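Local atomic coordinates of adenylosuccinate lyase (Francisella tularensis subsp. tularensis SCHU S4, PDB entry 4EEI), a protein that probably catalyses two fumarate-releasing steps of purine biosynthesis, including the cleavage of adenylosuccinate to AMP and fumarate. Residues A71-I76 and K86-G91; K115-L120 and Y322-M327; E133-G138 and I340-V345. All blocks are in the same frame, centred on the assembly; numbering follows the deposited sequence.

Interaction 1: residues A71-I76 and K86-G91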
loop_
_atom_site.group_PDB
_atom_site.type_symbol
_atom_site.label_atom_id
_atom_site.label_comp_id
_atom_site.label_asym_id
_atom_site.label_seq_id
_atom_site.Cartn_x
_atom_site.Cartn_y
_atom_site.Cartn_z
ATOM N N ALA B 71 -29.496 -5.537 19.509
ATOM C CA ALA B 71 -29.703 -6.982 19.601
ATOM C C ALA B 71 -29.012 -7.582 20.824
ATOM O O ALA B 71 -29.609 -8.369 21.558
ATOM C CB ALA B 71 -29.232 -7.668 18.336
ATOM N N PHE B 72 -27.748 -7.216 21.027
ATOM C CA PHE B 72 -26.997 -7.664 22.197
ATOM C C PHE B 72 -27.645 -7.222 23.512
ATOM O O PHE B 72 -27.828 -8.033 24.423
ATOM C CB PHE B 72 -25.555 -7.154 22.130
ATOM C CG PHE B 72 -24.842 -7.176 23.458
ATOM C CD1 PHE B 72 -24.363 -8.366 23.980
ATOM C CD2 PHE B 72 -24.652 -6.001 24.182
ATOM C CE1 PHE B 72 -23.709 -8.394 25.199
ATOM C CE2 PHE B 72 -23.994 -6.019 25.402
ATOM C CZ PHE B 72 -23.522 -7.218 25.909
ATOM N N CYS B 73 -27.978 -5.939 23.617
ATOM C CA CYS B 73 -28.622 -5.429 24.831
ATOM C C CYS B 73 -29.936 -6.146 25.114
ATOM O O CYS B 73 -30.226 -6.529 26.256
ATOM C CB CYS B 73 -28.859 -3.924 24.723
ATOM S SG CYS B 73 -27.340 -2.955 24.723
ATOM N N THR B 74 -30.734 -6.326 24.068
ATOM C CA THR B 74 -32.001 -7.039 24.200
ATOM C C THR B 74 -31.760 -8.474 24.660
ATOM O O THR B 74 -32.533 -9.010 25.455
ATOM C CB THR B 74 -32.806 -7.011 22.885
ATOM O OG1 THR B 74 -33.101 -5.652 22.536
ATOM C CG2 THR B 74 -34.110 -7.775 23.022
ATOM N N SER B 75 -30.682 -9.097 24.188
ATOM C CA SER B 75 -30.405 -10.480 24.595
ATOM C C SER B 75 -30.089 -10.565 26.091
ATOM O O SER B 75 -30.404 -11.560 26.741
ATOM C CB SER B 75 -29.272 -11.103 23.767
ATOM O OG SER B 75 -28.000 -10.662 24.205
ATOM N N ILE B 76 -29.474 -9.516 26.633
ATOM C CA ILE B 76 -29.184 -9.451 28.067
ATOM C C ILE B 76 -30.431 -9.090 28.883
ATOM O O ILE B 76 -30.815 -9.806 29.816
ATOM C CB ILE B 76 -28.080 -8.413 28.373
ATOM C CG1 ILE B 76 -26.765 -8.770 27.662
ATOM C CG2 ILE B 76 -27.883 -8.277 29.875
ATOM C CD1 ILE B 76 -26.284 -10.196 27.907
ATOM N N LYS B 86 -33.389 -2.036 33.990
ATOM C CA LYS B 86 -33.766 -0.651 33.702
ATOM C C LYS B 86 -32.613 0.271 33.287
ATOM O O LYS B 86 -32.745 1.062 32.345
ATOM C CB LYS B 86 -34.502 -0.037 34.892
ATOM C CG LYS B 86 -34.894 1.398 34.650
ATOM C CD LYS B 86 -35.946 1.883 35.629
ATOM C CE LYS B 86 -36.452 3.242 35.196
ATOM N NZ LYS B 86 -37.517 3.802 36.077
ATOM N N PHE B 87 -31.492 0.185 33.996
ATOM C CA PHE B 87 -30.393 1.103 33.744
ATOM C C PHE B 87 -29.302 0.470 32.895
ATOM O O PHE B 87 -28.219 1.033 32.738
ATOM C CB PHE B 87 -29.833 1.646 35.060
ATOM C CG PHE B 87 -30.769 2.591 35.764
ATOM C CD1 PHE B 87 -31.424 2.212 36.929
ATOM C CD2 PHE B 87 -31.012 3.849 35.246
ATOM C CE1 PHE B 87 -32.288 3.080 37.571
ATOM C CE2 PHE B 87 -31.874 4.721 35.881
ATOM C CZ PHE B 87 -32.515 4.338 37.045
ATOM N N PHE B 88 -29.593 -0.699 32.336
ATOM C CA PHE B 88 -28.650 -1.332 31.427
ATOM C C PHE B 88 -28.516 -0.448 30.192
ATOM O O PHE B 88 -29.518 -0.005 29.623
ATOM C CB PHE B 88 -29.105 -2.741 31.044
ATOM C CG PHE B 88 -28.012 -3.586 30.449
ATOM C CD1 PHE B 88 -27.057 -4.178 31.265
ATOM C CD2 PHE B 88 -27.926 -3.775 29.074
ATOM C CE1 PHE B 88 -26.039 -4.958 30.726
ATOM C CE2 PHE B 88 -26.912 -4.554 28.524
ATOM C CZ PHE B 88 -25.965 -5.145 29.352
ATOM N N HIS B 89 -27.275 -0.164 29.813
ATOM C CA HIS B 89 -26.990 0.685 28.657
ATOM C C HIS B 89 -27.621 2.073 28.804
ATOM O O HIS B 89 -28.353 2.538 27.932
ATOM C CB HIS B 89 -27.466 0.004 27.372
ATOM C CG HIS B 89 -26.833 0.546 26.131
ATOM N ND1 HIS B 89 -25.627 0.081 25.648
ATOM C CD2 HIS B 89 -27.235 1.511 25.272
ATOM C CE1 HIS B 89 -25.315 0.738 24.544
ATOM N NE2 HIS B 89 -26.274 1.612 24.296
ATOM N N PHE B 90 -27.334 2.730 29.918
ATOM C CA PHE B 90 -27.913 4.027 30.201
ATOM C C PHE B 90 -26.868 5.106 29.943
ATOM O O PHE B 90 -25.738 4.999 30.421
ATOM C CB PHE B 90 -28.379 4.054 31.658
ATOM C CG PHE B 90 -29.081 5.312 32.057
ATOM C CD1 PHE B 90 -28.378 6.352 32.645
ATOM C CD2 PHE B 90 -30.448 5.446 31.879
ATOM C CE1 PHE B 90 -29.023 7.508 33.036
ATOM C CE2 PHE B 90 -31.103 6.607 32.264
ATOM C CZ PHE B 90 -30.387 7.643 32.844
ATOM N N GLY B 91 -27.230 6.119 29.161
ATOM C CA GLY B 91 -26.355 7.261 28.940
ATOM C C GLY B 91 -25.261 7.056 27.899
ATOM O O GLY B 91 -24.820 8.017 27.259
#

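Interaction 2: residues K115-L120 and Y322-M327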
loop_
_atom_site.group_PDB
_atom_site.type_symbol
_atom_site.label_atom_id
_atom_site.label_comp_id
_atom_site.label_asym_id
_atom_site.label_seq_id
_atom_site.Cartn_x
_atom_site.Cartn_y
_atom_site.Cartn_z
ATOM N N LYS B 115 4.262 -12.241 24.195
ATOM C CA LYS B 115 4.870 -13.458 24.723
ATOM C C LYS B 115 5.585 -14.192 23.602
ATOM O O LYS B 115 6.719 -14.656 23.765
ATOM C CB LYS B 115 3.808 -14.379 25.334
ATOM C CG LYS B 115 4.373 -15.702 25.836
ATOM C CD LYS B 115 3.272 -16.710 26.165
ATOM C CE LYS B 115 3.847 -18.017 26.731
ATOM N NZ LYS B 115 4.828 -18.683 25.818
ATOM N N ASP B 116 4.926 -14.288 22.452
ATOM C CA ASP B 116 5.512 -15.015 21.324
ATOM C C ASP B 116 6.658 -14.256 20.651
ATOM O O ASP B 116 7.605 -14.871 20.173
ATOM C CB ASP B 116 4.435 -15.397 20.303
ATOM C CG ASP B 116 3.502 -16.480 20.824
ATOM O OD1 ASP B 116 3.971 -17.358 21.575
ATOM O OD2 ASP B 116 2.297 -16.446 20.498
ATOM N N LEU B 117 6.578 -12.929 20.606
ATOM C CA LEU B 117 7.682 -12.138 20.062
ATOM C C LEU B 117 8.929 -12.252 20.945
ATOM O O LEU B 117 10.044 -12.407 20.445
ATOM C CB LEU B 117 7.271 -10.671 19.879
ATOM C CG LEU B 117 8.334 -9.659 19.429
ATOM C CD1 LEU B 117 8.932 -10.056 18.087
ATOM C CD2 LEU B 117 7.741 -8.261 19.340
ATOM N N GLU B 118 8.750 -12.191 22.260
ATOM C CA GLU B 118 9.891 -12.334 23.161
ATOM C C GLU B 118 10.494 -13.739 23.054
ATOM O O GLU B 118 11.710 -13.917 23.136
ATOM C CB GLU B 118 9.485 -12.024 24.605
ATOM C CG GLU B 118 10.664 -11.986 25.574
ATOM C CD GLU B 118 10.376 -11.156 26.815
ATOM O OE1 GLU B 118 9.229 -11.214 27.310
ATOM O OE2 GLU B 118 11.296 -10.448 27.292
ATOM N N ALA B 119 9.643 -14.747 22.871
ATOM C CA ALA B 119 10.139 -16.113 22.736
ATOM C C ALA B 119 10.952 -16.270 21.448
ATOM O O ALA B 119 11.937 -17.017 21.416
ATOM C CB ALA B 119 8.990 -17.113 22.783
ATOM N N LEU B 120 10.539 -15.586 20.386
ATOM C CA LEU B 120 11.293 -15.629 19.131
ATOM C C LEU B 120 12.648 -14.942 19.315
ATOM O O LEU B 120 13.666 -15.414 18.804
ATOM C CB LEU B 120 10.512 -14.961 17.993
ATOM C CG LEU B 120 11.331 -14.783 16.707
ATOM C CD1 LEU B 120 11.830 -16.135 16.194
ATOM C CD2 LEU B 120 10.538 -14.058 15.633
ATOM N N TYR B 322 0.521 -16.848 14.767
ATOM C CA TYR B 322 0.919 -18.021 13.970
ATOM C C TYR B 322 2.345 -17.877 13.446
ATOM O O TYR B 322 3.146 -18.809 13.540
ATOM C CB TYR B 322 -0.040 -18.235 12.787
ATOM C CG TYR B 322 0.368 -19.392 11.886
ATOM C CD1 TYR B 322 -0.086 -20.672 12.133
ATOM C CD2 TYR B 322 1.205 -19.193 10.785
ATOM C CE1 TYR B 322 0.282 -21.738 11.325
ATOM C CE2 TYR B 322 1.585 -20.260 9.969
ATOM C CZ TYR B 322 1.111 -21.521 10.246
ATOM O OH TYR B 322 1.471 -22.594 9.453
ATOM N N ALA B 323 2.665 -16.711 12.910
ATOM C CA ALA B 323 3.956 -16.529 12.255
ATOM C C ALA B 323 5.091 -16.500 13.265
ATOM O O ALA B 323 6.148 -17.064 13.015
ATOM C CB ALA B 323 3.965 -15.254 11.386
ATOM N N LEU B 324 4.886 -15.836 14.401
ATOM C CA LEU B 324 5.945 -15.754 15.414
ATOM C C LEU B 324 6.255 -17.123 16.008
ATOM O O LEU B 324 7.411 -17.424 16.312
ATOM C CB LEU B 324 5.564 -14.788 16.535
ATOM C CG LEU B 324 5.442 -13.317 16.128
ATOM C CD1 LEU B 324 4.832 -12.527 17.258
ATOM C CD2 LEU B 324 6.825 -12.758 15.780
ATOM N N ARG B 325 5.225 -17.943 16.209
ATOM C CA ARG B 325 5.429 -19.291 16.750
ATOM C C ARG B 325 6.104 -20.185 15.740
ATOM O O ARG B 325 6.995 -20.974 16.083
ATOM C CB ARG B 325 4.099 -19.913 17.190
ATOM C CG ARG B 325 3.413 -19.158 18.317
ATOM C CD ARG B 325 2.212 -19.906 18.863
ATOM N NE ARG B 325 1.575 -19.140 19.937
ATOM C CZ ARG B 325 0.438 -19.486 20.532
ATOM N NH1 ARG B 325 -0.204 -20.584 20.160
ATOM N NH2 ARG B 325 -0.059 -18.723 21.494
ATOM N N ARG B 326 5.679 -20.092 14.486
ATOM C CA ARG B 326 6.255 -20.980 13.468
ATOM C C ARG B 326 7.708 -20.595 13.178
ATOM O O ARG B 326 8.574 -21.468 13.025
ATOM C CB ARG B 326 5.432 -20.964 12.178
ATOM C CG ARG B 326 6.043 -21.812 11.071
ATOM C CD ARG B 326 5.081 -22.073 9.917
ATOM N NE ARG B 326 5.657 -23.043 8.982
ATOM C CZ ARG B 326 4.983 -23.640 8.010
ATOM N NH1 ARG B 326 3.697 -23.364 7.832
ATOM N NH2 ARG B 326 5.596 -24.519 7.221
ATOM N N MET B 327 7.980 -19.295 13.113
ATOM C CA MET B 327 9.359 -18.842 12.922
ATOM C C MET B 327 10.257 -19.267 14.080
ATOM O O MET B 327 11.391 -19.678 13.867
ATOM C CB MET B 327 9.424 -17.328 12.746
ATOM C CG MET B 327 10.871 -16.827 12.568
ATOM S SD MET B 327 11.648 -17.433 11.036
ATOM C CE MET B 327 11.157 -16.118 9.918
HETATM O O HOH W 1 7.413 -17.387 19.060
#

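Interaction 3: residues E133-G138 and I340-V345. With EDO (1,2-ethanediol), chain Z; EDO (1,2-ethanediol), chain R.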
loop_
_atom_site.group_PDB
_atom_site.type_symbol
_atom_site.label_atom_id
_atom_site.label_comp_id
_atom_site.label_asym_id
_atom_site.label_seq_id
_atom_site.Cartn_x
_atom_site.Cartn_y
_atom_site.Cartn_z
ATOM N N GLU B 133 30.815 -18.701 17.089
ATOM C CA GLU B 133 32.181 -19.166 16.811
ATOM C C GLU B 133 32.444 -19.533 15.353
ATOM O O GLU B 133 33.596 -19.690 14.942
ATOM C CB GLU B 133 32.461 -20.418 17.647
ATOM C CG GLU B 133 31.494 -21.570 17.348
ATOM C CD GLU B 133 31.881 -22.877 18.022
ATOM O OE1 GLU B 133 32.757 -23.591 17.489
ATOM O OE2 GLU B 133 31.298 -23.195 19.079
ATOM N N ILE B 134 31.380 -19.703 14.579
ATOM C CA ILE B 134 31.512 -20.205 13.217
ATOM C C ILE B 134 31.872 -19.066 12.278
ATOM O O ILE B 134 31.259 -18.001 12.328
ATOM C CB ILE B 134 30.203 -20.870 12.762
ATOM C CG1 ILE B 134 29.854 -22.030 13.700
ATOM C CG2 ILE B 134 30.304 -21.338 11.323
ATOM C CD1 ILE B 134 28.535 -22.715 13.373
ATOM N N ILE B 135 32.865 -19.280 11.418
ATOM C CA ILE B 135 33.236 -18.240 10.459
ATOM C C ILE B 135 32.566 -18.506 9.106
ATOM O O ILE B 135 32.562 -19.639 8.612
ATOM C CB ILE B 135 34.776 -18.080 10.340
ATOM C CG1 ILE B 135 35.137 -16.860 9.492
ATOM C CG2 ILE B 135 35.424 -19.336 9.794
ATOM C CD1 ILE B 135 36.564 -16.377 9.735
ATOM N N THR B 136 31.963 -17.463 8.535
ATOM C CA THR B 136 31.235 -17.591 7.272
ATOM C C THR B 136 31.640 -16.455 6.341
ATOM O O THR B 136 32.251 -15.480 6.783
ATOM C CB THR B 136 29.716 -17.545 7.500
ATOM O OG1 THR B 136 29.027 -17.852 6.281
ATOM C CG2 THR B 136 29.292 -16.158 7.983
ATOM N N MET B 137 31.320 -16.584 5.056
ATOM C CA MET B 137 31.549 -15.487 4.120
ATOM C C MET B 137 30.399 -14.487 4.168
ATOM O O MET B 137 29.239 -14.840 3.897
ATOM C CB MET B 137 31.708 -15.998 2.684
ATOM C CG MET B 137 33.010 -16.722 2.404
ATOM S SD MET B 137 34.441 -15.721 2.863
ATOM C CE MET B 137 34.110 -14.240 1.906
ATOM N N GLY B 138 30.714 -13.244 4.522
ATOM C CA GLY B 138 29.767 -12.149 4.376
ATOM C C GLY B 138 29.576 -11.866 2.896
ATOM O O GLY B 138 30.490 -12.102 2.092
ATOM N N ILE B 340 30.336 -27.056 5.784
ATOM C CA ILE B 340 30.054 -26.391 4.511
ATOM C C ILE B 340 30.317 -24.893 4.622
ATOM O O ILE B 340 30.928 -24.287 3.737
ATOM C CB ILE B 340 28.603 -26.628 4.055
ATOM C CG1 ILE B 340 28.438 -28.068 3.555
ATOM C CG2 ILE B 340 28.200 -25.631 2.950
ATOM C CD1 ILE B 340 26.998 -28.497 3.415
ATOM N N ILE B 341 29.858 -24.307 5.720
ATOM C CA ILE B 341 30.000 -22.872 5.954
ATOM C C ILE B 341 31.466 -22.462 6.006
ATOM O O ILE B 341 31.876 -21.519 5.334
ATOM C CB ILE B 341 29.333 -22.482 7.276
ATOM C CG1 ILE B 341 27.813 -22.597 7.152
ATOM C CG2 ILE B 341 29.704 -21.071 7.672
ATOM C CD1 ILE B 341 27.097 -22.560 8.481
ATOM N N GLU B 342 32.254 -23.182 6.796
ATOM C CA GLU B 342 33.641 -22.796 7.015
ATOM C C GLU B 342 34.559 -23.198 5.856
ATOM O O GLU B 342 35.574 -22.548 5.602
ATOM C CB GLU B 342 34.132 -23.356 8.355
ATOM C CG GLU B 342 33.290 -22.854 9.535
ATOM C CD GLU B 342 33.923 -23.115 10.900
ATOM O OE1 GLU B 342 34.366 -24.253 11.165
ATOM O OE2 GLU B 342 33.964 -22.170 11.715
ATOM N N ASP B 343 34.203 -24.265 5.149
ATOM C CA ASP B 343 34.980 -24.669 3.978
ATOM C C ASP B 343 34.874 -23.622 2.865
ATOM O O ASP B 343 35.807 -23.432 2.080
ATOM C CB ASP B 343 34.527 -26.035 3.465
ATOM C CG ASP B 343 35.113 -27.189 4.266
ATOM O OD1 ASP B 343 36.063 -26.968 5.050
ATOM O OD2 ASP B 343 34.621 -28.325 4.099
ATOM N N ARG B 344 33.736 -22.945 2.804
ATOM C CA ARG B 344 33.535 -21.893 1.819
ATOM C C ARG B 344 34.460 -20.704 2.108
ATOM O O ARG B 344 34.987 -20.081 1.185
ATOM C CB ARG B 344 32.056 -21.478 1.788
ATOM C CG ARG B 344 31.728 -20.325 0.863
ATOM C CD ARG B 344 30.221 -20.236 0.597
ATOM N NE ARG B 344 29.789 -21.238 -0.380
ATOM C CZ ARG B 344 28.822 -22.127 -0.177
ATOM N NH1 ARG B 344 28.161 -22.150 0.974
ATOM N NH2 ARG B 344 28.510 -22.994 -1.132
ATOM N N VAL B 345 34.679 -20.411 3.388
ATOM C CA VAL B 345 35.669 -19.409 3.777
ATOM C C VAL B 345 37.061 -19.856 3.345
ATOM O O VAL B 345 37.840 -19.065 2.829
ATOM C CB VAL B 345 35.643 -19.146 5.295
ATOM C CG1 VAL B 345 36.763 -18.200 5.699
ATOM C CG2 VAL B 345 34.295 -18.557 5.700
HETATM C C1 EDO Z . 32.196 -22.364 -2.214
HETATM O O1 EDO Z . 32.125 -23.642 -2.870
HETATM C C2 EDO Z . 31.501 -21.286 -3.043
HETATM O O2 EDO Z . 30.100 -21.584 -3.161
HETATM C C1 EDO R . 28.036 -30.018 8.446
HETATM O O1 EDO R . 28.780 -29.524 7.323
HETATM C C2 EDO R . 28.833 -29.857 9.741
HETATM O O2 EDO R . 27.930 -29.651 10.843
HETATM O O HOH W 2 35.459 -21.413 13.880
HETATM O O HOH W 3 30.211 -19.482 4.278
#

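Interaction 1: residues A71-I76 and K86-G91
Phe88 lays its ring against Ile76 and Cys73 on one flank of helix 68-77. The CG2 methyl of Ile76 stands over one face of that ring, shifted toward the rim, and comes 3.7 Å from Phe88 CZ; this is a CH-pi contact, with CG2 4.0 Å from the ring centroid and 23° off the normal. The two side chains cross at about a right angle, and CB and CG2 of the isoleucine do the touching. With CG1 beside its own backbone N (chi1 -61°), the CG1 arm of Ile76 lies over a face of the Phe72 ring, toward its rim, and its end leads away from Phe88.

Cys73 works between two rings. Its SG approaches the Phe88 ring at the edge, 4.1 Å from CE2 of Phe88, and at the same time meets the His89 ring obliquely, the distance from SG of Cys73 to ND1 of His89 being 3.6 Å. His89 adopts a left-handed backbone conformation within the loop that brings both rings to the sulfur. The imidazole is further held by a hydrogen bond between His89 ND1 and Glu27 of helix 16-33, and the His89 side chain comes within about 5 Å of bound succinate (nearest atoms), close to Ser94 of the ligand pocket. Within the helix, Ser75 OG donates to Phe72 O at 2.6 Å, an oxygen that also accepts from Ile76 N.

Helix 16-33 adds Met23 against Phe72 and Glu27 against both Cys73 and Phe88. The contact thus ties helix 68-77 to the loop that leads into helix 94-131, and a second subunit packs against Phe87 and Phe90 of that loop.

Interaction 2: residues K115-L120 and Y322-M327
Asp116 and Arg325 form a salt bridge along one margin of the helix pair, while leucines fill the space beside it. Arg325 NE donates to Asp116 OD2 over 2.8 Å with an N-H...O angle of 158°; a second, weak bond from Arg325 NH2 to the same oxygen measures 3.4 Å. The carboxylate oxygen lies close to the guanidinium plane, at its edge, whereas NE meets OD2 from above the carboxylate plane, and the two planes are 82° apart. The grip is concentrated on one oxygen. An arginine chain extended from CG to NE carries the guanidinium across to Asp116 on helix 94-131; NH2 also forms a salt bridge with Glu9 of helix 8-14. Two carboxylates thus share the charge of Arg325, which would be expected to favour their ionised forms.

A water links the backbones: it donates to Asp116 O at 2.8 Å and, more weakly, to Leu324 O at 2.7 Å. Asp116 O already accepts the helical bond from Leu120 N, so it has two donors.

Next to these polar atoms, Leu324 takes the centre. Its CB faces CB of Asp116, its CD1 sits 4.0 Å from Leu117 CB, and its CD2 is 3.9 Å from Leu120 CD2. Leu120 in turn uses CD1 to touch Met327 CG at 3.8 Å. Met327 bends at chi2 and chi3, taking its sulfur away from Leu120 and toward helices 217-244 and 272-293, while Leu117 continues onto helix 151-173.

With axes 8.8 Å apart and only 25° between their directions, the near-parallel segments of helices 94-131 and 304-333 belong to the long central helical bundle that is the hallmark of the fumarase/aspartase superfamily, to which adenylosuccinate lyases belong.

Interaction 3: residues E133-G138 and I340-V345
Strand 135-138 passes over helix 340-345 at 60° with only 6.6 Å between their axes, so that Thr136 and Ile341 have CA atoms 5.6 Å apart. Strand 135-140 pairs antiparallel with strand 143-149, and helix 338-346 packs against this two-stranded sheet. Glu342 reaches along the strand to receive Ile135 N on OE2, at 3.1 Å and 165°, using the anti lone pair; the chain runs extended beyond CG to get there. The same OE2 accepts from a water that also donates to Glu133 O, and OE1 of Glu342 pairs with Arg338, which binds Glu133 as well.

Methyl groups do much of the remaining packing. Ile341 CG2, anti to the backbone N of its own residue, wedges between Ile134 CG2 at 3.7 Å and Thr136 CB at 3.5 Å. Val345 CG2 rests on the strand backbone, 3.4 Å from Thr136 C, and borders Met137 CG.

Ile135 O, pressed against Ile341 CG2, is buried without a polar partner. Ile135 N is met by a helix carboxylate, while a second water accepts from Met137 N and donates to Ile341 O; the Arg338 pairing probably keeps Glu342 ionised as an acceptor.

How the interactions relate
Helix 94-131 links the three contacts: the loop of interaction 1 leads into it, interaction 2 lies on it, and strand 135-140 of interaction 3 follows it. Interactions 2 and 3 alternate along the chain, each joining the helix 94-131 and strand 135-140 region to a partner some 200 residues later; interaction 1 closes locally. Interaction 2 is buried, its centre about 8 Å from the centre of the chain; interaction 3 is also buried, its centre about 29 Å out; interaction 1, on the opposite side from interaction 3, is only partly buried, beside bound succinate. Ring and sulfur packing there gives way to a salt bridge among leucines and then to carboxylate-to-backbone bonding.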